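TrwC protein (PDB 1OMH) recognises and processes origin-of-transfer DNA in bacterial plasmid conjugation, and is seen here as its N-terminal relaxase domain bound to that DNA. Local coordinates at residues T140-I145 with N168-S173; L84-S89 with A164-M169; R124-Q129 with N182-K187. One frame throughout, in Å; residues are numbered along the deposited sequence.

Contact 1 (T140-I145 with N168-S173). With nucleotides of chain A.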
loop_
_atom_site.group_PDB
_atom_site.type_symbol
_atom_site.label_atom_id
_atom_site.label_comp_id
_atom_site.label_asym_id
_atom_site.label_seq_id
_atom_site.Cartn_x
_atom_site.Cartn_y
_atom_site.Cartn_z
ATOM N N THR B 140 11.398 -14.600 12.495
ATOM C CA THR B 140 11.901 -13.544 13.366
ATOM C C THR B 140 10.795 -12.722 14.012
ATOM O O THR B 140 10.944 -12.236 15.135
ATOM C CB THR B 140 12.807 -12.605 12.578
ATOM O OG1 THR B 140 12.067 -12.045 11.488
ATOM C CG2 THR B 140 13.993 -13.371 12.018
ATOM N N GLY B 141 9.694 -12.546 13.287
ATOM C CA GLY B 141 8.576 -11.795 13.820
ATOM C C GLY B 141 8.821 -10.317 14.058
ATOM O O GLY B 141 8.164 -9.711 14.897
ATOM N N ASN B 142 9.771 -9.727 13.344
ATOM C CA ASN B 142 10.029 -8.303 13.514
ATOM C C ASN B 142 10.340 -7.637 12.180
ATOM O O ASN B 142 11.045 -8.190 11.342
ATOM C CB ASN B 142 11.163 -8.063 14.537
ATOM C CG ASN B 142 12.517 -8.570 14.067
ATOM O OD1 ASN B 142 13.255 -7.869 13.369
ATOM N ND2 ASN B 142 12.853 -9.797 14.454
ATOM N N LEU B 143 9.787 -6.448 11.984
ATOM C CA LEU B 143 10.002 -5.711 10.748
ATOM C C LEU B 143 10.253 -4.236 11.027
ATOM O O LEU B 143 9.940 -3.734 12.109
ATOM C CB LEU B 143 8.767 -5.832 9.840
ATOM C CG LEU B 143 8.432 -7.177 9.201
ATOM C CD1 LEU B 143 7.094 -7.079 8.468
ATOM C CD2 LEU B 143 9.546 -7.575 8.251
ATOM N N VAL B 144 10.840 -3.562 10.046
ATOM C CA VAL B 144 11.096 -2.126 10.114
ATOM C C VAL B 144 10.239 -1.623 8.961
ATOM O O VAL B 144 10.505 -1.948 7.800
ATOM C CB VAL B 144 12.592 -1.802 9.861
ATOM C CG1 VAL B 144 12.828 -0.291 9.890
ATOM C CG2 VAL B 144 13.450 -2.474 10.925
ATOM N N ILE B 145 9.187 -0.870 9.275
ATOM C CA ILE B 145 8.276 -0.386 8.234
ATOM C C ILE B 145 8.064 1.125 8.243
ATOM O O ILE B 145 7.848 1.727 9.294
ATOM C CB ILE B 145 6.856 -0.994 8.383
ATOM C CG1 ILE B 145 6.935 -2.487 8.755
ATOM C CG2 ILE B 145 6.057 -0.781 7.098
ATOM C CD1 ILE B 145 7.825 -3.304 7.855
ATOM N N ASN B 168 14.126 -4.105 3.670
ATOM C CA ASN B 168 14.721 -5.429 3.516
ATOM C C ASN B 168 15.658 -5.756 4.676
ATOM O O ASN B 168 16.870 -5.874 4.493
ATOM C CB ASN B 168 15.482 -5.482 2.187
ATOM C CG ASN B 168 15.879 -6.887 1.783
ATOM O OD1 ASN B 168 16.545 -7.081 0.761
ATOM N ND2 ASN B 168 15.471 -7.876 2.572
HETATM N N MSE B 169 15.096 -5.918 5.867
HETATM C CA MSE B 169 15.911 -6.209 7.038
HETATM C C MSE B 169 15.104 -6.774 8.187
HETATM O O MSE B 169 13.932 -6.449 8.362
HETATM C CB MSE B 169 16.605 -4.931 7.517
HETATM C CG MSE B 169 15.626 -3.871 7.994
HETATM SE SE MSE B 169 16.527 -2.220 8.458
HETATM C CE MSE B 169 17.332 -1.935 6.811
ATOM N N THR B 170 15.752 -7.612 8.987
ATOM C CA THR B 170 15.109 -8.215 10.140
ATOM C C THR B 170 16.206 -8.755 11.058
ATOM O O THR B 170 17.247 -9.201 10.591
ATOM C CB THR B 170 14.138 -9.341 9.700
ATOM O OG1 THR B 170 13.440 -9.849 10.840
ATOM C CG2 THR B 170 14.887 -10.469 9.002
ATOM N N LYS B 171 15.982 -8.679 12.365
ATOM C CA LYS B 171 16.971 -9.148 13.340
ATOM C C LYS B 171 16.672 -10.566 13.811
ATOM O O LYS B 171 15.581 -10.846 14.294
ATOM C CB LYS B 171 17.010 -8.223 14.563
ATOM C CG LYS B 171 18.054 -8.635 15.601
ATOM C CD LYS B 171 17.547 -8.439 17.027
ATOM C CE LYS B 171 17.684 -7.003 17.499
ATOM N NZ LYS B 171 19.102 -6.664 17.812
ATOM N N ARG B 172 17.654 -11.450 13.685
ATOM C CA ARG B 172 17.483 -12.838 14.093
ATOM C C ARG B 172 17.588 -13.048 15.596
ATOM O O ARG B 172 17.995 -12.154 16.339
ATOM C CB ARG B 172 18.506 -13.727 13.390
ATOM C CG ARG B 172 18.446 -13.636 11.885
ATOM C CD ARG B 172 19.295 -14.703 11.239
ATOM N NE ARG B 172 20.647 -14.721 11.784
ATOM C CZ ARG B 172 21.688 -15.254 11.158
ATOM N NH1 ARG B 172 22.887 -15.232 11.724
ATOM N NH2 ARG B 172 21.529 -15.791 9.959
ATOM N N SER B 173 17.219 -14.250 16.027
ATOM C CA SER B 173 17.244 -14.632 17.433
ATOM C C SER B 173 18.625 -14.432 18.054
ATOM O O SER B 173 18.744 -14.122 19.238
ATOM C CB SER B 173 16.830 -16.100 17.567
ATOM O OG SER B 173 15.992 -16.296 18.693
ATOM P P DG A 13 24.359 -16.640 7.888
ATOM O OP1 DG A 13 23.846 -15.611 8.832
ATOM O OP2 DG A 13 23.530 -17.836 7.590
ATOM O "O5'" DG A 13 24.705 -15.894 6.523
ATOM C "C5'" DG A 13 25.047 -14.501 6.511
ATOM C "C4'" DG A 13 24.822 -13.913 5.136
ATOM O "O4'" DG A 13 25.579 -14.679 4.184
ATOM C "C3'" DG A 13 23.375 -13.946 4.636
ATOM O "O3'" DG A 13 22.905 -12.591 4.673
ATOM C "C2'" DG A 13 23.516 -14.161 3.138
ATOM C "C1'" DG A 13 24.887 -14.762 2.954
ATOM N N9 DG A 13 25.006 -16.123 2.443
ATOM C C8 DG A 13 25.032 -17.312 3.136
ATOM N N7 DG A 13 25.320 -18.336 2.375
ATOM C C5 DG A 13 25.450 -17.790 1.107
ATOM C C6 DG A 13 25.777 -18.397 -0.136
ATOM O O6 DG A 13 26.041 -19.591 -0.376
ATOM N N1 DG A 13 25.793 -17.459 -1.167
ATOM C C2 DG A 13 25.531 -16.112 -1.014
ATOM N N2 DG A 13 25.581 -15.346 -2.106
ATOM N N3 DG A 13 25.239 -15.550 0.131
ATOM C C4 DG A 13 25.219 -16.433 1.137
HETATM O O HOH W 1 11.723 -4.987 7.774
#
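Thr140 and Thr170 point their hydroxyls at each other, tip to tip, and OG1 of Thr140 hydrogen-bonds OG1 of Thr170 at 2.7 Å. The Thr170 hydroxyl sits in a knot of oxygens: beyond Thr140 it also lies 3.0 Å from the backbone O of Asn142 and close to OD1 of the same residue, so its single proton has more than one possible taker. The amide of Asn142 is read at both ends by the backbone of Lys171. Its OD1 takes the N-H of Lys171 on a lone pair in the carbonyl plane, 3.0 Å from N and nearly straight at 169°. Its ND2 in turn gives a hydrogen to O of Lys171 at 2.9 Å, with that oxygen lying close to the amide plane. The two bonds, both near the amide plane, set its edge against the Lys171 backbone and fix its rotation; CG stands between the backbone N and the carbonyl carbon (chi1 66°), which turns the group across the Thr170 side chain at about a right angle. Here two loops flank the ends of neighbouring antiparallel strands of the central relaxase sheet: 140-145 leads into strand 145-152, while the loop 168-173 follows strand 158-167. Close to those strand ends a water bridges the two segments, accepting from N of Val144 at 2.8 Å and lying 2.7 Å from Met169 O, to which it can donate. Beside it the selenomethionine Met169 lays CG and SE against Val144, with CG 3.9 Å from Val144 CG2, and Leu58 of helix 52-60 touches both side chains. Further along, Arg172 turns away toward the DNA, and its NH2 donates to OP1 of DG13 of chain A at 2.6 Å, while NH1 pairs with Asp174.

Contact 2 (L84-S89 with A164-M169). With nucleotides of chain A.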
loop_
_atom_site.group_PDB
_atom_site.type_symbol
_atom_site.label_atom_id
_atom_site.label_comp_id
_atom_site.label_asym_id
_atom_site.label_seq_id
_atom_site.Cartn_x
_atom_site.Cartn_y
_atom_site.Cartn_z
ATOM N N LEU B 84 10.083 -3.990 0.435
ATOM C CA LEU B 84 8.845 -4.544 -0.083
ATOM C C LEU B 84 7.759 -3.529 0.211
ATOM O O LEU B 84 7.513 -3.195 1.370
ATOM C CB LEU B 84 8.530 -5.861 0.632
ATOM C CG LEU B 84 7.224 -6.557 0.249
ATOM C CD1 LEU B 84 7.238 -6.884 -1.245
ATOM C CD2 LEU B 84 7.057 -7.823 1.084
ATOM N N ASP B 85 7.125 -3.025 -0.838
ATOM C CA ASP B 85 6.063 -2.050 -0.670
ATOM C C ASP B 85 4.700 -2.724 -0.680
ATOM O O ASP B 85 4.349 -3.410 -1.637
ATOM C CB ASP B 85 6.118 -1.005 -1.788
ATOM C CG ASP B 85 5.041 0.073 -1.646
ATOM O OD1 ASP B 85 4.379 0.142 -0.588
ATOM O OD2 ASP B 85 4.867 0.863 -2.596
ATOM N N LEU B 86 3.948 -2.550 0.402
ATOM C CA LEU B 86 2.601 -3.095 0.476
ATOM C C LEU B 86 1.693 -1.868 0.373
ATOM O O LEU B 86 1.663 -1.022 1.270
ATOM C CB LEU B 86 2.370 -3.837 1.800
ATOM C CG LEU B 86 3.162 -5.122 2.094
ATOM C CD1 LEU B 86 2.597 -5.803 3.335
ATOM C CD2 LEU B 86 3.089 -6.075 0.921
ATOM N N THR B 87 0.979 -1.763 -0.741
ATOM C CA THR B 87 0.089 -0.634 -0.978
ATOM C C THR B 87 -1.361 -0.989 -0.670
ATOM O O THR B 87 -1.974 -1.790 -1.378
ATOM C CB THR B 87 0.184 -0.168 -2.438
ATOM O OG1 THR B 87 1.528 0.243 -2.712
ATOM C CG2 THR B 87 -0.773 0.988 -2.703
ATOM N N PHE B 88 -1.882 -0.385 0.396
ATOM C CA PHE B 88 -3.254 -0.587 0.847
ATOM C C PHE B 88 -4.133 0.536 0.296
ATOM O O PHE B 88 -3.887 1.702 0.577
ATOM C CB PHE B 88 -3.345 -0.532 2.379
ATOM C CG PHE B 88 -2.568 -1.597 3.086
ATOM C CD1 PHE B 88 -1.195 -1.465 3.286
ATOM C CD2 PHE B 88 -3.212 -2.733 3.564
ATOM C CE1 PHE B 88 -0.472 -2.456 3.958
ATOM C CE2 PHE B 88 -2.496 -3.730 4.236
ATOM C CZ PHE B 88 -1.128 -3.589 4.432
ATOM N N SER B 89 -5.167 0.181 -0.456
ATOM C CA SER B 89 -6.065 1.180 -1.023
ATOM C C SER B 89 -7.504 0.906 -0.605
ATOM O O SER B 89 -7.985 -0.217 -0.694
ATOM C CB SER B 89 -5.959 1.164 -2.545
ATOM O OG SER B 89 -4.617 1.413 -2.940
ATOM N N ALA B 164 3.111 1.051 2.528
ATOM C CA ALA B 164 3.806 0.497 3.682
ATOM C C ALA B 164 5.109 -0.091 3.166
ATOM O O ALA B 164 5.131 -1.200 2.627
ATOM C CB ALA B 164 2.959 -0.597 4.344
ATOM N N VAL B 165 6.194 0.656 3.320
ATOM C CA VAL B 165 7.483 0.194 2.846
ATOM C C VAL B 165 8.219 -0.633 3.893
ATOM O O VAL B 165 8.789 -0.097 4.855
ATOM C CB VAL B 165 8.374 1.376 2.409
ATOM C CG1 VAL B 165 9.694 0.854 1.851
ATOM C CG2 VAL B 165 7.642 2.213 1.352
ATOM N N ILE B 166 8.188 -1.948 3.702
ATOM C CA ILE B 166 8.871 -2.858 4.606
ATOM C C ILE B 166 10.320 -2.914 4.137
ATOM O O ILE B 166 10.613 -3.409 3.049
ATOM C CB ILE B 166 8.284 -4.287 4.549
ATOM C CG1 ILE B 166 6.831 -4.303 5.039
ATOM C CG2 ILE B 166 9.108 -5.215 5.429
ATOM C CD1 ILE B 166 5.850 -3.605 4.140
ATOM N N LEU B 167 11.232 -2.407 4.952
ATOM C CA LEU B 167 12.631 -2.423 4.558
ATOM C C LEU B 167 13.158 -3.853 4.548
ATOM O O LEU B 167 12.683 -4.710 5.301
ATOM C CB LEU B 167 13.436 -1.522 5.492
ATOM C CG LEU B 167 12.997 -0.068 5.262
ATOM C CD1 LEU B 167 12.465 0.526 6.544
ATOM C CD2 LEU B 167 14.146 0.742 4.703
ATOM N N ASN B 168 14.126 -4.105 3.670
ATOM C CA ASN B 168 14.721 -5.429 3.516
ATOM C C ASN B 168 15.658 -5.756 4.676
ATOM O O ASN B 168 16.870 -5.874 4.493
ATOM C CB ASN B 168 15.482 -5.482 2.187
ATOM C CG ASN B 168 15.879 -6.887 1.783
ATOM O OD1 ASN B 168 16.545 -7.081 0.761
ATOM N ND2 ASN B 168 15.471 -7.876 2.572
HETATM N N MSE B 169 15.096 -5.918 5.867
HETATM C CA MSE B 169 15.911 -6.209 7.038
HETATM C C MSE B 169 15.104 -6.774 8.187
HETATM O O MSE B 169 13.932 -6.449 8.362
HETATM C CB MSE B 169 16.605 -4.931 7.517
HETATM C CG MSE B 169 15.626 -3.871 7.994
HETATM SE SE MSE B 169 16.527 -2.220 8.458
HETATM C CE MSE B 169 17.332 -1.935 6.811
ATOM P P DT A 23 -13.630 -0.828 -8.347
ATOM O OP1 DT A 23 -14.634 -0.394 -7.344
ATOM O OP2 DT A 23 -14.071 -1.199 -9.713
ATOM O "O5'" DT A 23 -12.461 0.263 -8.433
ATOM C "C5'" DT A 23 -12.735 1.667 -8.704
ATOM C "C4'" DT A 23 -11.823 2.538 -7.862
ATOM O "O4'" DT A 23 -11.902 2.059 -6.514
ATOM C "C3'" DT A 23 -10.328 2.613 -8.228
ATOM O "O3'" DT A 23 -10.100 4.025 -8.369
ATOM C "C2'" DT A 23 -9.627 2.615 -6.879
ATOM C "C1'" DT A 23 -10.657 2.135 -5.876
ATOM N N1 DT A 23 -10.465 0.907 -5.082
ATOM C C2 DT A 23 -9.309 0.743 -4.361
ATOM O O2 DT A 23 -8.352 1.490 -4.459
ATOM N N3 DT A 23 -9.321 -0.333 -3.507
ATOM C C4 DT A 23 -10.344 -1.250 -3.330
ATOM O O4 DT A 23 -10.225 -2.142 -2.493
ATOM C C5 DT A 23 -11.499 -1.053 -4.181
ATOM C C7 DT A 23 -12.651 -2.005 -4.094
ATOM C C6 DT A 23 -11.492 -0.011 -5.012
#
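Leu84 and Ile166 form one hydrogen-bonded pair, and Leu86 and Ala164 the next, where two antiparallel strands run side by side in the middle of the five-stranded relaxase sheet. Two backbone bonds, Leu84 N to Ile166 O and Ile166 N to Leu84 O, are each 2.7 Å long. The second pair is closed in both directions as well, with Leu86 N 2.9 Å from Ala164 O. The side chain of Ile166 shows how the Leu84, Leu86 and Ala164 face is packed. Its CB already sits 3.4 Å from Leu84 O. CG1, anti to the carbonyl carbon (chi1 -64°), stays beside that oxygen at 3.9 Å from Leu84 O. CD1 then turns back over the same carbonyl, 3.3 Å from Leu84 O, and its other neighbour is Leu86, whose CG is 3.7 Å from Ile166 CD1. Between these pairs, Asp85 and Val165 make a non-hydrogen-bonded pair whose side chains go to the other face. There Asp85 OD2 hydrogen-bonds ND1 of His163, a residue that binds zinc or copper in other structures of this protein, so Asp85 is well placed to orient a metal ligand from the second shell. Toward the end of strand 81-89, Ser89 O receives a weak bond from the base of DT23 of chain A. Phe88 meets the methyl of Ala164 with its rim: CE1 lies 3.9 Å from Ala164 CB, which is in the plane of the ring.

Contact 3 (R124-Q129 with N182-K187). With nucleotides of chain A.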
loop_
_atom_site.group_PDB
_atom_site.type_symbol
_atom_site.label_atom_id
_atom_site.label_comp_id
_atom_site.label_asym_id
_atom_site.label_seq_id
_atom_site.Cartn_x
_atom_site.Cartn_y
_atom_site.Cartn_z
ATOM N N ARG B 124 4.851 -12.829 10.076
ATOM C CA ARG B 124 5.367 -13.674 9.004
ATOM C C ARG B 124 6.799 -13.328 8.589
ATOM O O ARG B 124 7.346 -13.943 7.677
ATOM C CB ARG B 124 4.438 -13.599 7.787
ATOM C CG ARG B 124 3.073 -14.239 8.018
ATOM C CD ARG B 124 2.109 -13.942 6.874
ATOM N NE ARG B 124 0.890 -14.748 6.956
ATOM C CZ ARG B 124 -0.069 -14.586 7.862
ATOM N NH1 ARG B 124 0.026 -13.635 8.786
ATOM N NH2 ARG B 124 -1.131 -15.384 7.848
ATOM N N ALA B 125 7.407 -12.357 9.267
ATOM C CA ALA B 125 8.782 -11.961 8.959
ATOM C C ALA B 125 9.711 -13.141 9.216
ATOM O O ALA B 125 9.639 -13.773 10.272
ATOM C CB ALA B 125 9.204 -10.788 9.829
ATOM N N GLN B 126 10.584 -13.424 8.259
ATOM C CA GLN B 126 11.522 -14.527 8.388
ATOM C C GLN B 126 12.890 -14.186 7.827
ATOM O O GLN B 126 13.054 -13.229 7.073
ATOM C CB GLN B 126 11.008 -15.763 7.652
ATOM C CG GLN B 126 9.639 -16.242 8.077
ATOM C CD GLN B 126 9.322 -17.617 7.522
ATOM O OE1 GLN B 126 9.417 -17.850 6.311
ATOM N NE2 GLN B 126 8.945 -18.540 8.408
ATOM N N ALA B 127 13.871 -14.996 8.198
ATOM C CA ALA B 127 15.240 -14.828 7.729
ATOM C C ALA B 127 15.880 -16.208 7.746
ATOM O O ALA B 127 15.344 -17.130 8.348
ATOM C CB ALA B 127 16.001 -13.886 8.652
ATOM N N ARG B 128 17.014 -16.353 7.077
ATOM C CA ARG B 128 17.698 -17.635 7.060
ATOM C C ARG B 128 18.971 -17.585 7.896
ATOM O O ARG B 128 19.452 -16.511 8.262
ATOM C CB ARG B 128 18.049 -18.035 5.626
ATOM C CG ARG B 128 16.840 -18.199 4.721
ATOM C CD ARG B 128 16.994 -17.334 3.487
ATOM N NE ARG B 128 17.497 -18.076 2.344
ATOM C CZ ARG B 128 17.811 -17.522 1.178
ATOM N NH1 ARG B 128 17.684 -16.213 0.999
ATOM N NH2 ARG B 128 18.230 -18.287 0.181
ATOM N N GLN B 129 19.489 -18.766 8.213
ATOM C CA GLN B 129 20.730 -18.911 8.963
ATOM C C GLN B 129 21.282 -20.276 8.565
ATOM O O GLN B 129 20.596 -21.292 8.694
ATOM C CB GLN B 129 20.489 -18.854 10.476
ATOM C CG GLN B 129 21.792 -18.840 11.277
ATOM C CD GLN B 129 21.600 -18.596 12.764
ATOM O OE1 GLN B 129 22.574 -18.475 13.506
ATOM N NE2 GLN B 129 20.350 -18.525 13.208
ATOM N N ASN B 182 11.174 -12.687 2.236
ATOM C CA ASN B 182 9.804 -12.191 2.079
ATOM C C ASN B 182 8.732 -13.186 1.660
ATOM O O ASN B 182 7.548 -12.840 1.602
ATOM C CB ASN B 182 9.787 -11.016 1.085
ATOM C CG ASN B 182 10.113 -11.444 -0.342
ATOM O OD1 ASN B 182 9.806 -12.565 -0.757
ATOM N ND2 ASN B 182 10.720 -10.540 -1.109
ATOM N N ASP B 183 9.143 -14.414 1.371
ATOM C CA ASP B 183 8.232 -15.461 0.922
ATOM C C ASP B 183 6.869 -15.465 1.587
ATOM O O ASP B 183 5.844 -15.292 0.920
ATOM C CB ASP B 183 8.884 -16.832 1.109
ATOM C CG ASP B 183 10.072 -17.030 0.202
ATOM O OD1 ASP B 183 10.734 -16.022 -0.145
ATOM O OD2 ASP B 183 10.355 -18.190 -0.156
ATOM N N GLU B 184 6.852 -15.669 2.899
ATOM C CA GLU B 184 5.599 -15.736 3.639
ATOM C C GLU B 184 4.719 -14.504 3.470
ATOM O O GLU B 184 3.503 -14.621 3.363
ATOM C CB GLU B 184 5.873 -15.970 5.126
ATOM C CG GLU B 184 6.281 -17.395 5.481
ATOM C CD GLU B 184 5.158 -18.399 5.265
ATOM O OE1 GLU B 184 5.113 -19.035 4.192
ATOM O OE2 GLU B 184 4.313 -18.548 6.171
ATOM N N ILE B 185 5.326 -13.324 3.449
ATOM C CA ILE B 185 4.544 -12.103 3.288
ATOM C C ILE B 185 4.010 -11.963 1.860
ATOM O O ILE B 185 2.806 -11.801 1.659
ATOM C CB ILE B 185 5.378 -10.862 3.666
ATOM C CG1 ILE B 185 5.740 -10.940 5.154
ATOM C CG2 ILE B 185 4.581 -9.567 3.373
ATOM C CD1 ILE B 185 6.722 -9.892 5.617
ATOM N N VAL B 186 4.896 -12.046 0.874
ATOM C CA VAL B 186 4.488 -11.921 -0.527
ATOM C C VAL B 186 3.365 -12.895 -0.892
ATOM O O VAL B 186 2.331 -12.493 -1.430
ATOM C CB VAL B 186 5.686 -12.158 -1.483
ATOM C CG1 VAL B 186 5.214 -12.165 -2.938
ATOM C CG2 VAL B 186 6.725 -11.080 -1.279
ATOM N N LYS B 187 3.570 -14.177 -0.601
ATOM C CA LYS B 187 2.574 -15.200 -0.910
ATOM C C LYS B 187 1.277 -15.054 -0.124
ATOM O O LYS B 187 0.259 -15.639 -0.480
ATOM C CB LYS B 187 3.172 -16.593 -0.677
ATOM C CG LYS B 187 4.278 -16.925 -1.673
ATOM C CD LYS B 187 4.898 -18.299 -1.424
ATOM C CE LYS B 187 5.863 -18.677 -2.550
ATOM N NZ LYS B 187 6.567 -19.967 -2.287
ATOM P P DT A 18 7.114 -17.118 -10.311
ATOM O OP1 DT A 18 6.458 -18.390 -10.707
ATOM O OP2 DT A 18 6.928 -15.904 -11.147
ATOM O "O5'" DT A 18 6.720 -16.764 -8.798
ATOM C "C5'" DT A 18 6.378 -17.794 -7.855
ATOM C "C4'" DT A 18 6.154 -17.226 -6.467
ATOM O "O4'" DT A 18 7.300 -16.441 -6.039
ATOM C "C3'" DT A 18 4.944 -16.280 -6.381
ATOM O "O3'" DT A 18 4.008 -16.965 -5.520
ATOM C "C2'" DT A 18 5.350 -15.248 -5.339
ATOM C "C1'" DT A 18 6.832 -15.450 -5.157
ATOM N N1 DT A 18 7.797 -14.357 -4.968
ATOM C C2 DT A 18 8.247 -14.207 -3.671
ATOM O O2 DT A 18 7.913 -14.946 -2.756
ATOM N N3 DT A 18 9.104 -13.163 -3.477
ATOM C C4 DT A 18 9.564 -12.274 -4.424
ATOM O O4 DT A 18 10.338 -11.378 -4.087
ATOM C C5 DT A 18 9.071 -12.493 -5.771
ATOM C C7 DT A 18 9.525 -11.575 -6.866
ATOM C C6 DT A 18 8.222 -13.515 -5.977
ATOM P P DG A 17 13.392 -14.505 -11.363
ATOM O OP1 DG A 17 13.567 -15.109 -12.707
ATOM O OP2 DG A 17 13.115 -13.056 -11.244
ATOM O "O5'" DG A 17 12.220 -15.290 -10.620
ATOM C "C5'" DG A 17 11.954 -16.668 -10.897
ATOM C "C4'" DG A 17 11.009 -17.224 -9.855
ATOM O "O4'" DG A 17 11.601 -17.000 -8.562
ATOM C "C3'" DG A 17 9.650 -16.519 -9.812
ATOM O "O3'" DG A 17 8.688 -17.475 -10.288
ATOM C "C2'" DG A 17 9.297 -16.527 -8.336
ATOM C "C1'" DG A 17 10.591 -16.742 -7.617
ATOM N N9 DG A 17 11.046 -15.740 -6.669
ATOM C C8 DG A 17 11.609 -14.502 -6.877
ATOM N N7 DG A 17 11.992 -13.930 -5.765
ATOM C C5 DG A 17 11.629 -14.837 -4.777
ATOM C C6 DG A 17 11.784 -14.788 -3.368
ATOM O O6 DG A 17 12.301 -13.897 -2.674
ATOM N N1 DG A 17 11.263 -15.933 -2.760
ATOM C C2 DG A 17 10.671 -16.984 -3.422
ATOM N N2 DG A 17 10.222 -18.003 -2.681
ATOM N N3 DG A 17 10.526 -17.034 -4.724
ATOM C C4 DG A 17 11.025 -15.940 -5.329
ATOM P P DT A 14 21.375 -12.249 4.306
ATOM O OP1 DT A 14 21.185 -10.840 4.744
ATOM O OP2 DT A 14 20.515 -13.317 4.880
ATOM O "O5'" DT A 14 21.318 -12.296 2.712
ATOM C "C5'" DT A 14 21.883 -11.228 1.949
ATOM C "C4'" DT A 14 21.763 -11.462 0.458
ATOM O "O4'" DT A 14 22.544 -12.618 0.062
ATOM C "C3'" DT A 14 20.349 -11.724 -0.064
ATOM O "O3'" DT A 14 19.853 -10.515 -0.657
ATOM C "C2'" DT A 14 20.581 -12.619 -1.273
ATOM C "C1'" DT A 14 21.936 -13.273 -1.043
ATOM N N1 DT A 14 21.950 -14.740 -0.813
ATOM C C2 DT A 14 22.293 -15.554 -1.872
ATOM O O2 DT A 14 22.556 -15.135 -2.984
ATOM N N3 DT A 14 22.319 -16.895 -1.576
ATOM C C4 DT A 14 22.044 -17.491 -0.364
ATOM O O4 DT A 14 22.125 -18.717 -0.254
ATOM C C5 DT A 14 21.676 -16.581 0.698
ATOM C C7 DT A 14 21.343 -17.134 2.047
ATOM C C6 DT A 14 21.646 -15.270 0.423
HETATM O O HOH W 2 8.076 -13.361 4.994
HETATM O O HOH W 3 9.295 -16.121 4.228
#
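Arg124 rests its CB against Glu184 CB at 3.8 Å and against Ile185 CG1 at 4.0 Å. The rest of the chain, extended from CG to NE, follows the short helix and brings Glu184 O near the guanidinium edge, although the polar partner of NH1 is O of Gln120. Its own carbonyl faces the helix through a water, which lies 2.8 Å from Arg124 O, to which it can donate, and accepts from Ile185 N. Ala125 adds a light contact, its CA meeting CD1 of Ile185. Gln126 then reaches across to the same helix. Its OE1 is 3.3 Å from Glu184 CG, the amide and the Glu184 carboxylate being turned 38° from each other, and a second water links OE1, at 2.7 Å from the water, to Glu184 N. The other end of this amide, NE2, bonds OG1 of Thr139 in the partner strand of the hairpin. No direct hydrogen bond joins the two segments; the waters serve backbone N-H groups of Glu184 and Ile185. Past Ala127, Arg128 leaves the contact for the DNA: the C7 methyl of DT14 of chain A sits over the centre of its guanidinium, 3.7 Å from CZ, while NH2 hydrogen-bonds O6 of a guanine of the bound DNA. The helix side reads bases as well. Asn182 OD1 accepts from N3 of DT18 of chain A at 2.9 Å, and its ND2 donates to O4 of DT18 at 3.1 Å. Asp183 takes N1 and N2 of DG17 of chain A on its two carboxylate oxygens. A two-stranded ribbon and a short helix, joined by bridging waters and each touching bases, make up part of the surface by which this relaxase recognises origin-of-transfer DNA.

In the fold
Going from the N terminus, 84-89 opens contact 2, 124-129 opens contact 3 and 140-145 opens contact 1. Segment 164-169 then closes contact 2, 168-173 closes contact 1 and 182-187 closes contact 3. Contact 1 is thus nested within the loop of contact 3, whereas contacts 2 and 3 cross. Contacts 1 and 2 finish on one stretch, sharing Asn168 and Met169, so strand 158-167 leads directly, through the turn at Asn168, into the loop pairing. Arg172 NH2 meets O of Arg128, tying that loop to the DNA-binding ribbon, and Leu84 CD2 packs on Ile185 and Val186, setting helix 183-187 against the sheet.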